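Local coordinates for conserved hypothetical protein Pfu-838710-001 (Pyrococcus furiosus, PDB 1YEM), which is of unknown function but, as a CYTH-domain protein with a closed antiparallel barrel, probably binds a triphosphate-bearing substrate, at residues N123-E126 with G127-D130. Sequence-based numbering, arbitrary orientation.
Sequences NRVE and GIGD
The guanidinium of Arg124 meets the carboxylate of Asp130 edge to edge, the two planes turned 35° apart, and neither group lies over the other's face. The grip is side-on and twofold: Arg124 NE reaches Asp130 OD2 at 3.0 Å, within the guanidinium plane, while Arg124 NH2 reaches the syn lone pair of Asp130 OD1 at 2.9 Å. Arg124 can do this because CG stands anti to the backbone N (chi1 170°) and the chain bends at chi3, which lays its aliphatic part beside OD2 and brings the NE edge round to the acid. An alanine in place of Arg124 would remove both donors and is likely to leave the Asp130 carboxylate less firmly fixed in its rotation. The two residues form a non-hydrogen-bonded antiparallel pair. Next to it, Val125 N gives a hydrogen bond of 2.8 Å to Gly129 O, and Val125 O takes two donors, Gly129 N and Ile128 N, each at 3.0 Å. With Ile128 and Gly129 both facing Val125, this is a classic beta bulge; Gly127 precedes it in the turn, and Gly129 takes backbone angles that leave no room for a CB. On the opposite side of the hairpin from the salt bridge, Val125 CG1 lies 4.0 Å from Ile128 CG1. The bulge sits where the turn runs back from strand 118-125 into strand 129-137. Val125 and Ile128 pack against helix 167-173, strand 102-115 flanks Val125, and on the Arg124-Asp130 face Glu20 makes a second salt bridge to Arg124 NH2 while Leu19 N binds Asp130 OD1, tying the strand pair to the start of helix 19-29.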
loop_
_atom_site.group_PDB
_atom_site.type_symbol
_atom_site.label_atom_id
_atom_site.label_comp_id
_atom_site.label_asym_id
_atom_site.label_seq_id
_atom_site.Cartn_x
_atom_site.Cartn_y
_atom_site.Cartn_z
ATOM N N ASN B 123 -2.909 -24.329 6.842
ATOM C CA ASN B 123 -3.145 -23.216 7.753
ATOM C C ASN B 123 -3.545 -23.644 9.152
ATOM O O ASN B 123 -4.483 -24.436 9.340
ATOM C CB ASN B 123 -4.250 -22.325 7.202
ATOM C CG ASN B 123 -3.883 -21.717 5.905
ATOM O OD1 ASN B 123 -3.344 -20.639 5.875
ATOM N ND2 ASN B 123 -4.128 -22.426 4.816
ATOM N N ARG B 124 -2.835 -23.097 10.133
ATOM C CA ARG B 124 -3.220 -23.213 11.523
ATOM C C ARG B 124 -3.636 -21.821 11.992
ATOM O O ARG B 124 -2.807 -20.928 12.146
ATOM C CB ARG B 124 -2.060 -23.767 12.344
ATOM C CG ARG B 124 -2.271 -23.703 13.823
ATOM C CD ARG B 124 -1.480 -24.788 14.528
ATOM N NE ARG B 124 -2.270 -26.023 14.672
ATOM C CZ ARG B 124 -1.848 -27.103 15.306
ATOM N NH1 ARG B 124 -0.655 -27.119 15.854
ATOM N NH2 ARG B 124 -2.629 -28.164 15.388
ATOM N N VAL B 125 -4.926 -21.660 12.211
ATOM C CA VAL B 125 -5.541 -20.356 12.382
ATOM C C VAL B 125 -5.978 -20.199 13.832
ATOM O O VAL B 125 -6.869 -20.935 14.308
ATOM C CB VAL B 125 -6.754 -20.206 11.426
ATOM C CG1 VAL B 125 -7.362 -18.810 11.515
ATOM C CG2 VAL B 125 -6.332 -20.514 9.971
ATOM N N GLU B 126 -5.332 -19.262 14.534
ATOM C CA GLU B 126 -5.623 -18.983 15.944
ATOM C C GLU B 126 -7.122 -18.805 16.207
ATOM O O GLU B 126 -7.784 -18.008 15.544
ATOM C CB GLU B 126 -4.904 -17.716 16.399
ATOM C CG GLU B 126 -3.472 -17.908 16.837
ATOM C CD GLU B 126 -2.921 -16.685 17.561
ATOM O OE1 GLU B 126 -1.682 -16.559 17.659
ATOM O OE2 GLU B 126 -3.726 -15.837 18.029
ATOM N N GLY B 127 -7.648 -19.567 17.164
ATOM C CA GLY B 127 -9.040 -19.448 17.576
ATOM C C GLY B 127 -10.061 -20.107 16.670
ATOM O O GLY B 127 -11.241 -20.104 16.982
ATOM N N ILE B 128 -9.634 -20.666 15.545
ATOM C CA ILE B 128 -10.570 -21.325 14.636
ATOM C C ILE B 128 -10.193 -22.777 14.453
ATOM O O ILE B 128 -10.972 -23.656 14.751
ATOM C CB ILE B 128 -10.612 -20.637 13.266
ATOM C CG1 ILE B 128 -10.922 -19.143 13.411
ATOM C CG2 ILE B 128 -11.644 -21.313 12.359
ATOM C CD1 ILE B 128 -12.310 -18.835 14.024
ATOM N N GLY B 129 -8.995 -23.027 13.951
ATOM C CA GLY B 129 -8.548 -24.391 13.712
ATOM C C GLY B 129 -7.613 -24.523 12.527
ATOM O O GLY B 129 -7.017 -23.532 12.059
ATOM N N ASP B 130 -7.511 -25.765 12.045
ATOM C CA ASP B 130 -6.593 -26.151 10.986
ATOM C C ASP B 130 -7.317 -26.403 9.678
ATOM O O ASP B 130 -8.410 -26.963 9.650
ATOM C CB ASP B 130 -5.824 -27.409 11.387
ATOM C CG ASP B 130 -4.998 -27.209 12.616
ATOM O OD1 ASP B 130 -4.689 -28.210 13.277
ATOM O OD2 ASP B 130 -4.660 -26.061 12.934
#